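Local coordinates for protein EF0056 (Enterococcus faecalis, PDB 6ORI) that is of unproven function but, as the N-terminal part of an enterococcal surface protein with immunoglobulin-like character, is probably linked to biofilm formation, at residues E54-H59 against T134-N139; I85-K90 against D123-G128; T227-G232 against S298-A303. All blocks are in the same frame, centred on the assembly; numbering follows the deposited sequence.

Overall arrangement
Along the chain, contact 2 is nested inside the loop that contact 1 closes, and contact 3 follows after both. Contacts 1 and 2 have centres about 8 Å apart and both reach one antiparallel sheet, in which strand 135-144 lies between strands 50-59 and 82-87; they touch directly, Gln135 OE1 lying 2.8 Å from Ala127 N. Contact 3 belongs to a separate five-stranded sheet, its centre about 31 Å from that of contact 1 and about 38 Å from that of contact 2, on the opposite side of the chain's centre from the latter. The first two contacts thus hold neighbouring parts of one sheet and its loop, and the third ties a turn to an outermost strand of another sheet.

Contact 1. Residues E54-H59 against T134-N139; sequences EVYGKH and TQTAPN
Val55 and Ala137 face each other as a hydrogen-bonded pair between antiparallel strands 50-59 and 135-144, neighbours in a ten-stranded antiparallel sheet, consistent with an immunoglobulin-like fold. Four backbone bonds form the ladder: Val55 N to Ala137 O at 3.1 Å, its return bond from Ala137 N to Val55 O, and the reciprocal pair that joins Gly57 to Gln135. Close CA-H...O contacts accompany them, as from Tyr56 CA to Gln135 O at 3.2 Å.

Apolar packing differs on the two faces. On that of Val55 and Ala137 the CB atoms meet at 4.1 Å, and Phe126 lies against Val55. On the other, Tyr56 and Thr136 run side by side, and a chi1 of -61° sends Thr136 CG2 to the ring edge, in plane, 3.9 Å from Tyr56 CE1. That methyl also reaches Glu54 CD.

Direct and water-mediated hydrogen bonds lie at both ends. A water joins His59 N to Gln135 NE2, while His59 ND1 and NE2 are bonded to Tyr118 OH and Gly128 O. At the other end a second water links Glu54 OE2 with Asn139 N. Tyr56 OH, also bonded to Asn37, donates to the anti lone pair of Glu54 OE1 at 2.7 Å.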
ATOM      1  N   GLU A  54     -11.638   3.858  -6.073  1.00  4.47           N
ATOM      2  CA  GLU A  54     -11.911   4.894  -5.089  1.00  4.09           C
ATOM      3  C   GLU A  54     -10.577   5.386  -4.555  1.00  4.44           C
ATOM      4  O   GLU A  54      -9.549   4.675  -4.623  1.00  5.66           O
ATOM      5  CB  GLU A  54     -12.724   4.365  -3.905  1.00  7.56           C
ATOM      6  CG  GLU A  54     -14.055   3.802  -4.304  1.00  9.90           C
ATOM      7  CD  GLU A  54     -14.911   3.373  -3.124  1.00  9.79           C
ATOM      8  OE1 GLU A  54     -14.381   2.848  -2.110  1.00 11.09           O
ATOM      9  OE2 GLU A  54     -16.129   3.546  -3.227  1.00 12.43           O
ATOM     10  N   VAL A  55     -10.594   6.609  -4.036  1.00  4.34           N
ATOM     11  CA  VAL A  55      -9.428   7.181  -3.359  1.00  3.26           C
ATOM     12  C   VAL A  55      -9.814   7.430  -1.910  1.00  3.69           C
ATOM     13  O   VAL A  55     -10.900   7.942  -1.635  1.00  4.38           O
ATOM     14  CB  VAL A  55      -8.952   8.489  -4.022  1.00  4.67           C
ATOM     15  CG1 VAL A  55      -7.682   9.011  -3.361  1.00  4.81           C
ATOM     16  CG2 VAL A  55      -8.761   8.301  -5.504  1.00  7.70           C
ATOM     17  N   TYR A  56      -8.950   7.009  -0.985  1.00  4.96           N
ATOM     18  CA  TYR A  56      -9.153   7.284   0.431  1.00  4.06           C
ATOM     19  C   TYR A  56      -8.119   8.281   0.906  1.00  4.18           C
ATOM     20  O   TYR A  56      -6.964   8.250   0.478  1.00  5.49           O
ATOM     21  CB  TYR A  56      -9.070   5.993   1.280  1.00  4.08           C
ATOM     22  CG  TYR A  56      -9.923   4.890   0.717  1.00  4.58           C
ATOM     23  CD1 TYR A  56     -11.228   5.121   0.331  1.00  4.69           C
ATOM     24  CD2 TYR A  56      -9.413   3.622   0.520  1.00  5.69           C
ATOM     25  CE1 TYR A  56     -11.991   4.117  -0.242  1.00  6.76           C
ATOM     26  CE2 TYR A  56     -10.166   2.631  -0.051  1.00  5.83           C
ATOM     27  CZ  TYR A  56     -11.454   2.876  -0.414  1.00  7.19           C
ATOM     28  OH  TYR A  56     -12.172   1.864  -1.011  1.00  9.07           O
ATOM     29  N   GLY A  57      -8.530   9.164   1.799  1.00  4.43           N
ATOM     30  CA  GLY A  57      -7.644  10.160   2.353  1.00  4.14           C
ATOM     31  C   GLY A  57      -7.990  10.472   3.771  1.00  4.83           C
ATOM     32  O   GLY A  57      -9.159  10.443   4.149  1.00  5.28           O
ATOM     33  N   LYS A  58      -6.979  10.763   4.576  1.00  5.37           N
ATOM     34  CA  LYS A  58      -7.228  11.202   5.934  1.00  5.15           C
ATOM     35  C   LYS A  58      -6.125  12.143   6.374  1.00  5.86           C
ATOM     36  O   LYS A  58      -4.913  11.915   6.125  1.00  6.08           O
ATOM     37  CB  LYS A  58      -7.338  10.027   6.910  1.00  6.84           C
ATOM     38  CG  LYS A  58      -7.479  10.576   8.326  1.00 10.77           C
ATOM     39  CD  LYS A  58      -7.698   9.560   9.354  1.00 11.07           C
ATOM     40  CE  LYS A  58      -7.485  10.133  10.755  1.00  7.13           C
ATOM     41  NZ  LYS A  58      -8.124  11.450  10.990  1.00  7.77           N
ATOM     42  N   HIS A  59      -6.538  13.187   7.078  1.00  5.00           N
ATOM     43  CA  HIS A  59      -5.604  14.078   7.767  1.00  5.77           C
ATOM     44  C   HIS A  59      -6.090  14.336   9.183  1.00  6.77           C
ATOM     45  O   HIS A  59      -7.243  14.039   9.538  1.00  5.63           O
ATOM     46  CB  HIS A  59      -5.326  15.364   6.975  1.00  7.11           C
ATOM     47  CG  HIS A  59      -6.548  16.102   6.568  1.00  5.53           C
ATOM     48  ND1 HIS A  59      -7.313  15.727   5.489  1.00  5.69           N
ATOM     49  CD2 HIS A  59      -7.145  17.187   7.101  1.00  8.39           C
ATOM     50  CE1 HIS A  59      -8.334  16.554   5.375  1.00  7.90           C
ATOM     51  NE2 HIS A  59      -8.264  17.440   6.354  1.00  8.55           N
ATOM     52  N   THR A 134     -11.766   8.286   7.923  1.00  5.68           N
ATOM     53  CA  THR A 134     -11.265   8.256   6.566  1.00  3.90           C
ATOM     54  C   THR A 134     -12.292   8.761   5.565  1.00  5.43           C
ATOM     55  O   THR A 134     -13.446   8.344   5.608  1.00  5.26           O
ATOM     56  CB  THR A 134     -10.875   6.830   6.197  1.00  5.75           C
ATOM     57  OG1 THR A 134      -9.936   6.336   7.156  1.00  6.21           O
ATOM     58  CG2 THR A 134     -10.265   6.769   4.798  1.00  5.03           C
ATOM     59  N   GLN A 135     -11.839   9.625   4.655  1.00  3.86           N
ATOM     60  CA  GLN A 135     -12.670  10.167   3.586  1.00  4.56           C
ATOM     61  C   GLN A 135     -12.560   9.327   2.330  1.00  3.41           C
ATOM     62  O   GLN A 135     -11.513   8.792   2.023  1.00  5.57           O
ATOM     63  CB  GLN A 135     -12.274  11.622   3.289  1.00  4.67           C
ATOM     64  CG  GLN A 135     -12.322  12.539   4.501  1.00  5.75           C
ATOM     65  CD  GLN A 135     -12.264  13.979   4.113  1.00  6.62           C
ATOM     66  OE1 GLN A 135     -12.889  14.384   3.146  1.00  6.37           O
ATOM     67  NE2 GLN A 135     -11.525  14.758   4.868  1.00  7.87           N
ATOM     68  N   THR A 136     -13.663   9.243   1.581  1.00  5.21           N
ATOM     69  CA  THR A 136     -13.707   8.531   0.300  1.00  5.84           C
ATOM     70  C   THR A 136     -14.085   9.464  -0.827  1.00  6.17           C
ATOM     71  O   THR A 136     -15.071  10.213  -0.724  1.00  5.93           O
ATOM     72  CB  THR A 136     -14.712   7.378   0.341  1.00  5.75           C
ATOM     73  OG1 THR A 136     -14.300   6.459   1.355  1.00  8.50           O
ATOM     74  CG2 THR A 136     -14.808   6.649  -1.006  1.00  7.31           C
ATOM     75  N   ALA A 137     -13.294   9.387  -1.891  1.00  4.59           N
ATOM     76  CA  ALA A 137     -13.614   9.999  -3.175  1.00  5.98           C
ATOM     77  C   ALA A 137     -14.109   8.848  -4.028  1.00  3.80           C
ATOM     78  O   ALA A 137     -13.301   8.021  -4.459  1.00  4.94           O
ATOM     79  CB  ALA A 137     -12.376  10.641  -3.790  1.00  5.88           C
ATOM     80  N   PRO A 138     -15.438   8.745  -4.231  1.00  4.23           N
ATOM     81  CA  PRO A 138     -16.026   7.576  -4.890  1.00  4.70           C
ATOM     82  C   PRO A 138     -16.106   7.679  -6.418  1.00  5.51           C
ATOM     83  O   PRO A 138     -15.854   8.746  -6.996  1.00  5.23           O
ATOM     84  CB  PRO A 138     -17.423   7.550  -4.283  1.00  8.34           C
ATOM     85  CG  PRO A 138     -17.774   8.987  -4.164  1.00  8.50           C
ATOM     86  CD  PRO A 138     -16.488   9.651  -3.737  1.00  6.70           C
ATOM     87  N   ASN A 139     -16.437   6.571  -7.069  1.00  4.35           N
ATOM     88  CA  ASN A 139     -16.841   6.566  -8.479  1.00  6.19           C
ATOM     89  C   ASN A 139     -15.702   6.980  -9.392  1.00  5.12           C
ATOM     90  O   ASN A 139     -15.892   7.652 -10.409  1.00  6.12           O
ATOM     91  CB  ASN A 139     -18.090   7.431  -8.708  1.00  5.72           C
ATOM     92  CG  ASN A 139     -19.241   6.961  -7.888  1.00  8.70           C
ATOM     93  OD1 ASN A 139     -19.507   5.767  -7.816  1.00 12.20           O
ATOM     94  ND2 ASN A 139     -19.907   7.885  -7.235  1.00 11.76           N
TER
HETATM   95  O   HOH W   1     -17.112   4.119  -5.649  1.00 10.63           O
HETATM   96  O   HOH W   2      -9.559  13.718   7.132  1.00  8.31           O

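Contact 2. Residues I85-K90 against D123-G128; sequences IQVDPK and DGLFAG
Lys90 N donates to Leu125 O across 2.8 Å, a nearly straight bond (166° at the hydrogen) that arrives in the carbonyl plane. The same oxygen is approached by carbon: Lys90 CB lies 3.4 Å from Leu125 O, and Pro89 CA stands 3.6 Å from it. Pro89 CB in turn rests on the preceding carbonyl, 3.6 Å from Gly124 O, an oxygen that also accepts from Arg98 NE. The apolar part of the contact is a meeting of single methyls, Val87 CG1 with Leu125 CD2 at 3.6 Å, the two side chains crossing at about a right angle. Val87 holds CG1 between its backbone N and carbonyl carbon (chi1 69°), which turns this branch to the leucine.

The contact joins the C-terminal end of strand 82-87 and the residues just after it to the long loop between strands 113-117 and 135-144, so that the loop packs against the sheet. Leu125 CB is centred over one face of the Phe126 ring, 3.8 Å above its plane, while Tyr118 meets that ring edge-to-face. Further out, Phe53 and Phe100 touch Val87. The chain of Lys90, bent at chi2, carries its ammonium group to a salt bridge with Glu130, and Asp88 pairs with Arg97.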
ATOM      1  N   ILE A  85      -9.210  10.159 -16.759  1.00  4.51           N
ATOM      2  CA  ILE A  85      -9.401   9.651 -15.396  1.00  4.00           C
ATOM      3  C   ILE A  85     -10.230  10.688 -14.654  1.00  4.83           C
ATOM      4  O   ILE A  85      -9.887  11.881 -14.656  1.00  4.79           O
ATOM      5  CB  ILE A  85      -8.071   9.442 -14.666  1.00  4.44           C
ATOM      6  CG1 ILE A  85      -7.129   8.558 -15.485  1.00  4.30           C
ATOM      7  CG2 ILE A  85      -8.350   8.873 -13.290  1.00  5.09           C
ATOM      8  CD1 ILE A  85      -5.812   8.279 -14.802  1.00  5.16           C
ATOM      9  N   GLN A  86     -11.322  10.246 -14.030  1.00  4.18           N
ATOM     10  CA  GLN A  86     -12.181  11.125 -13.244  1.00  4.88           C
ATOM     11  C   GLN A  86     -12.573  10.438 -11.948  1.00  4.08           C
ATOM     12  O   GLN A  86     -12.465   9.213 -11.823  1.00  5.25           O
ATOM     13  CB  GLN A  86     -13.468  11.496 -13.994  1.00  6.13           C
ATOM     14  CG  GLN A  86     -13.265  12.284 -15.269  1.00  9.05           C
ATOM     15  CD  GLN A  86     -14.585  12.694 -15.871  1.00 12.98           C
ATOM     16  OE1 GLN A  86     -15.636  12.267 -15.402  1.00 14.87           O
ATOM     17  NE2 GLN A  86     -14.548  13.558 -16.878  1.00 15.11           N
ATOM     18  N   VAL A  87     -13.012  11.230 -10.972  1.00  4.55           N
ATOM     19  CA  VAL A  87     -13.458  10.715  -9.678  1.00  4.97           C
ATOM     20  C   VAL A  87     -14.350  11.763  -9.044  1.00  6.14           C
ATOM     21  O   VAL A  87     -14.192  12.943  -9.326  1.00  5.69           O
ATOM     22  CB  VAL A  87     -12.250  10.378  -8.768  1.00  4.32           C
ATOM     23  CG1 VAL A  87     -11.510  11.633  -8.330  1.00  8.15           C
ATOM     24  CG2 VAL A  87     -12.683   9.595  -7.554  1.00  5.20           C
ATOM     25  N   ASP A  88     -15.281  11.346  -8.189  1.00  5.88           N
ATOM     26  CA  ASP A  88     -16.108  12.293  -7.466  1.00  5.34           C
ATOM     27  C   ASP A  88     -15.376  12.728  -6.202  1.00  5.42           C
ATOM     28  O   ASP A  88     -14.672  11.933  -5.597  1.00  5.97           O
ATOM     29  CB  ASP A  88     -17.441  11.673  -7.080  1.00  6.69           C
ATOM     30  CG  ASP A  88     -18.363  11.432  -8.246  1.00  8.44           C
ATOM     31  OD1 ASP A  88     -18.145  12.001  -9.340  1.00  9.74           O
ATOM     32  OD2 ASP A  88     -19.346  10.679  -8.042  1.00 13.22           O
ATOM     33  N   PRO A  89     -15.582  13.969  -5.755  1.00  4.85           N
ATOM     34  CA  PRO A  89     -15.068  14.388  -4.455  1.00  5.13           C
ATOM     35  C   PRO A  89     -15.857  13.734  -3.336  1.00  7.28           C
ATOM     36  O   PRO A  89     -16.928  13.177  -3.557  1.00  7.89           O
ATOM     37  CB  PRO A  89     -15.297  15.891  -4.454  1.00  8.55           C
ATOM     38  CG  PRO A  89     -16.431  16.093  -5.377  1.00  9.22           C
ATOM     39  CD  PRO A  89     -16.298  15.058  -6.433  1.00  6.65           C
ATOM     40  N   LYS A  90     -15.314  13.798  -2.133  1.00  6.97           N
ATOM     41  CA  LYS A  90     -16.046  13.345  -0.970  1.00  6.91           C
ATOM     42  C   LYS A  90     -17.402  14.037  -0.915  1.00  9.61           C
ATOM     43  O   LYS A  90     -17.490  15.251  -1.126  1.00  9.98           O
ATOM     44  CB  LYS A  90     -15.238  13.657   0.278  1.00  9.08           C
ATOM     45  CG  LYS A  90     -15.778  13.014   1.559  1.00 11.30           C
ATOM     46  CD  LYS A  90     -16.298  14.060   2.518  1.00 11.80           C
ATOM     47  CE  LYS A  90     -16.965  13.414   3.699  1.00 12.83           C
ATOM     48  NZ  LYS A  90     -17.849  14.360   4.378  1.00 16.60           N
ATOM     49  N   ASP A 123     -11.173  22.659  -5.788  1.00  7.09           N
ATOM     50  CA  ASP A 123     -11.436  21.741  -6.900  1.00  6.87           C
ATOM     51  C   ASP A 123     -10.777  20.382  -6.708  1.00  7.69           C
ATOM     52  O   ASP A 123     -10.389  19.710  -7.666  1.00  8.50           O
ATOM     53  CB  ASP A 123     -11.006  22.380  -8.217  1.00 10.87           C
ATOM     54  CG  ASP A 123     -11.721  23.680  -8.471  1.00 14.32           C
ATOM     55  OD1 ASP A 123     -12.974  23.674  -8.463  1.00 18.45           O
ATOM     56  OD2 ASP A 123     -11.016  24.703  -8.633  1.00 18.74           O
ATOM     57  N   GLY A 124     -10.715  19.965  -5.455  1.00  7.11           N
ATOM     58  CA  GLY A 124     -10.055  18.729  -5.079  1.00  5.87           C
ATOM     59  C   GLY A 124     -11.016  17.711  -4.495  1.00  5.28           C
ATOM     60  O   GLY A 124     -12.223  17.716  -4.772  1.00  5.96           O
ATOM     61  N   LEU A 125     -10.488  16.782  -3.697  1.00  4.20           N
ATOM     62  CA  LEU A 125     -11.255  15.616  -3.263  1.00  6.57           C
ATOM     63  C   LEU A 125     -11.807  15.629  -1.846  1.00  5.57           C
ATOM     64  O   LEU A 125     -12.905  15.156  -1.622  1.00  6.90           O
ATOM     65  CB  LEU A 125     -10.417  14.344  -3.402  1.00  6.24           C
ATOM     66  CG  LEU A 125      -9.827  14.087  -4.791  1.00  5.62           C
ATOM     67  CD1 LEU A 125      -9.182  12.717  -4.854  1.00  5.54           C
ATOM     68  CD2 LEU A 125     -10.847  14.221  -5.896  1.00  7.76           C
ATOM     69  N   PHE A 126     -11.018  16.099  -0.886  1.00  4.27           N
ATOM     70  CA  PHE A 126     -11.267  15.828   0.534  1.00  6.04           C
ATOM     71  C   PHE A 126     -11.517  17.097   1.343  1.00  4.31           C
ATOM     72  O   PHE A 126     -10.866  18.134   1.166  1.00  6.46           O
ATOM     73  CB  PHE A 126     -10.074  15.057   1.121  1.00  4.34           C
ATOM     74  CG  PHE A 126      -9.819  13.732   0.441  1.00  4.53           C
ATOM     75  CD1 PHE A 126     -10.841  12.800   0.329  1.00  4.61           C
ATOM     76  CD2 PHE A 126      -8.585  13.423  -0.116  1.00  4.39           C
ATOM     77  CE1 PHE A 126     -10.636  11.608  -0.305  1.00  5.18           C
ATOM     78  CE2 PHE A 126      -8.387  12.198  -0.745  1.00  3.84           C
ATOM     79  CZ  PHE A 126      -9.419  11.313  -0.829  1.00  4.48           C
ATOM     80  N   ALA A 127     -12.479  17.015   2.246  1.00  5.67           N
ATOM     81  CA  ALA A 127     -12.870  18.169   3.045  1.00  5.10           C
ATOM     82  C   ALA A 127     -11.721  18.568   3.967  1.00  6.76           C
ATOM     83  O   ALA A 127     -11.282  17.790   4.821  1.00  6.44           O
ATOM     84  CB  ALA A 127     -14.130  17.862   3.827  1.00  6.47           C
ATOM     85  N   GLY A 128     -11.214  19.787   3.795  1.00  5.67           N
ATOM     86  CA  GLY A 128     -10.063  20.238   4.551  1.00  6.97           C
ATOM     87  C   GLY A 128     -10.304  20.323   6.048  1.00  7.63           C
ATOM     88  O   GLY A 128      -9.404  20.077   6.835  1.00  6.52           O
TER

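Contact 3. Residues T227-G232 against S298-A303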
ATOM      1  N   THR A 227      16.064   0.751  15.027  1.00  7.31           N
ATOM      2  CA  THR A 227      15.091   1.593  15.681  1.00  7.88           C
ATOM      3  C   THR A 227      15.798   2.518  16.675  1.00  8.79           C
ATOM      4  O   THR A 227      16.910   2.214  17.119  1.00 12.02           O
ATOM      5  CB  THR A 227      14.023   0.750  16.380  1.00  7.67           C
ATOM      6  OG1 THR A 227      14.637  -0.079  17.360  1.00  9.63           O
ATOM      7  CG2 THR A 227      13.310  -0.140  15.357  1.00  8.94           C
ATOM      8  N   LYS A 228      15.141   3.607  17.042  1.00  9.92           N
ATOM      9  CA  LYS A 228      15.737   4.595  17.964  1.00 12.25           C
ATOM     10  C   LYS A 228      16.262   3.918  19.219  1.00 17.65           C
ATOM     11  O   LYS A 228      17.377   4.192  19.664  1.00 22.55           O
ATOM     12  CB  LYS A 228      14.737   5.688  18.337  1.00 16.94           C
ATOM     13  CG  LYS A 228      15.330   6.785  19.262  1.00 18.26           C
ATOM     14  CD  LYS A 228      14.519   8.075  19.227  1.00 33.95           C
ATOM     15  CE  LYS A 228      13.044   7.871  19.580  1.00 60.67           C
ATOM     16  NZ  LYS A 228      12.679   8.452  20.901  1.00 64.94           N
ATOM     17  N   ASP A 229      15.485   2.995  19.768  1.00 14.97           N
ATOM     18  CA  ASP A 229      15.882   2.315  21.003  1.00 15.11           C
ATOM     19  C   ASP A 229      16.867   1.144  20.839  1.00 17.65           C
ATOM     20  O   ASP A 229      17.286   0.537  21.831  1.00 20.31           O
ATOM     21  CB  ASP A 229      14.651   1.891  21.820  1.00 18.28           C
ATOM     22  CG  ASP A 229      13.782   0.859  21.121  1.00 23.87           C
ATOM     23  OD1 ASP A 229      14.223   0.234  20.139  1.00 16.26           O
ATOM     24  OD2 ASP A 229      12.644   0.654  21.595  1.00 25.50           O
ATOM     25  N   GLY A 230      17.254   0.822  19.610  1.00 15.17           N
ATOM     26  CA  GLY A 230      18.151  -0.289  19.366  1.00 13.50           C
ATOM     27  C   GLY A 230      17.518  -1.675  19.313  1.00 12.02           C
ATOM     28  O   GLY A 230      18.189  -2.637  18.949  1.00 13.59           O
ATOM     29  N   SER A 231      16.223  -1.759  19.617  1.00 12.99           N
ATOM     30  CA  SER A 231      15.557  -3.068  19.697  1.00 16.16           C
ATOM     31  C   SER A 231      15.418  -3.767  18.344  1.00  9.88           C
ATOM     32  O   SER A 231      15.536  -4.990  18.241  1.00 11.45           O
ATOM     33  CB  SER A 231      14.183  -2.930  20.365  1.00 13.04           C
ATOM     34  OG  SER A 231      13.244  -2.221  19.547  1.00 12.77           O
ATOM     35  N   GLY A 232      15.174  -2.976  17.296  1.00 10.97           N
ATOM     36  CA  GLY A 232      14.951  -3.518  15.965  1.00 10.65           C
ATOM     37  C   GLY A 232      16.074  -3.154  15.012  1.00  7.13           C
ATOM     38  O   GLY A 232      16.722  -2.121  15.210  1.00  9.70           O
ATOM     39  N   SER A 298      11.603   4.958  13.994  0.59  8.99           N
ATOM     40  CA  SER A 298      10.479   5.282  14.870  0.59  9.76           C
ATOM     41  C   SER A 298       9.833   4.031  15.482  0.59  9.30           C
ATOM     42  O   SER A 298       9.158   4.108  16.510  0.59 14.67           O
ATOM     43  CB  SER A 298       9.425   6.078  14.096  0.59 12.30           C
ATOM     44  OG  SER A 298       9.973   7.272  13.550  0.59 18.36           O
ATOM     45  N   GLY A 299      10.029   2.887  14.850  1.00  7.11           N
ATOM     46  CA  GLY A 299       9.390   1.660  15.289  1.00  9.57           C
ATOM     47  C   GLY A 299      10.034   1.111  16.536  1.00  8.20           C
ATOM     48  O   GLY A 299      11.033   1.628  17.025  1.00  8.87           O
ATOM     49  N   LYS A 300       9.439   0.041  17.057  1.00  7.10           N
ATOM     50  CA  LYS A 300       9.982  -0.698  18.191  1.00  8.77           C
ATOM     51  C   LYS A 300       9.779  -2.180  17.904  1.00  7.35           C
ATOM     52  O   LYS A 300       8.696  -2.579  17.475  1.00  7.28           O
ATOM     53  CB  LYS A 300       9.245  -0.293  19.472  1.00 10.68           C
ATOM     54  CG  LYS A 300       9.487  -1.145  20.687  1.00 24.82           C
ATOM     55  CD  LYS A 300       8.172  -1.451  21.400  1.00 66.58           C
ATOM     56  CE  LYS A 300       7.483  -0.188  21.903  1.00 47.05           C
ATOM     57  NZ  LYS A 300       6.090  -0.465  22.341  1.00 50.10           N
ATOM     58  N   LYS A 301      10.791  -3.010  18.135  1.00  6.89           N
ATOM     59  CA  LYS A 301      10.630  -4.443  17.910  1.00  4.73           C
ATOM     60  C   LYS A 301       9.774  -5.049  19.005  1.00  7.16           C
ATOM     61  O   LYS A 301      10.023  -4.813  20.192  1.00  9.14           O
ATOM     62  CB  LYS A 301      11.977  -5.162  17.858  1.00  8.19           C
ATOM     63  CG  LYS A 301      11.833  -6.647  17.623  1.00  7.14           C
ATOM     64  CD  LYS A 301      13.203  -7.306  17.518  1.00 12.99           C
ATOM     65  CE  LYS A 301      13.098  -8.789  17.362  1.00 14.79           C
ATOM     66  NZ  LYS A 301      13.306  -9.410  18.684  1.00 18.87           N
ATOM     67  N   VAL A 302       8.743  -5.788  18.603  1.00  4.99           N
ATOM     68  CA  VAL A 302       7.840  -6.410  19.547  1.00  4.47           C
ATOM     69  C   VAL A 302       7.837  -7.927  19.483  1.00  3.89           C
ATOM     70  O   VAL A 302       7.337  -8.559  20.417  1.00  5.08           O
ATOM     71  CB  VAL A 302       6.410  -5.876  19.400  1.00  5.33           C
ATOM     72  CG1 VAL A 302       6.356  -4.410  19.798  1.00  7.94           C
ATOM     73  CG2 VAL A 302       5.859  -6.091  17.995  1.00  6.20           C
ATOM     74  N   ALA A 303       8.378  -8.525  18.435  1.00  4.13           N
ATOM     75  CA  ALA A 303       8.448  -9.987  18.358  1.00  3.90           C
ATOM     76  C   ALA A 303       9.416 -10.487  17.337  1.00  4.33           C
ATOM     77  O   ALA A 303       9.671  -9.826  16.329  1.00  5.82           O
ATOM     78  CB  ALA A 303       7.087 -10.571  18.046  1.00  6.54           C
TER
HETATM   79  O   HOH W   3      12.619   2.912  19.032  1.00 21.75           O
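A type I beta turn from Thr227 to Gly230, combined with an Asx turn at Asp229, folds the loop 227-232 against the start of strand 300-304. One bond joins the loop directly to the strand: Lys301 N donates to Ser231 OG at 2.9 Å, with 164° at the hydrogen. The serine hydroxyl also donates to Asp229 OD1 at 2.7 Å, on the syn side and 21° out of the carboxylate plane, so it relays between the strand backbone and the core of the turn. Asp229 OD1 is gripped by two further donors, Thr227 OG1, which comes nearly along the C-O axis, and Ser231 N, which approaches from above the carboxylate plane. Thr227 OG1 in turn accepts from Gly232 N at 2.9 Å. These bonds draw three side chains together beneath the turn and fix their rotation; for Ser231, chi1 of 69° sets OG between the backbone N and the carbonyl carbon, facing the strand.

Packing adds to this. Thr227 lays CB and its methyl over the carbonyl of Gly299, with CB 3.2 Å from Gly299 O, and a water bridges that oxygen to Asp229 N. The aliphatic part of Lys301 runs past the loop, its CD 3.4 Å from Ser231 O, before NZ reaches Asp304 in a salt bridge. Lys300 CG lies 3.7 Å from Asp229 OD2.

The loop connects strands 211-221 and 239-248, while strand 300-304, an outermost strand of the same five-stranded sheet, pairs on its inner side with strand 277-284, where Val302 and Ala303 form a classic beta bulge opposite Met282.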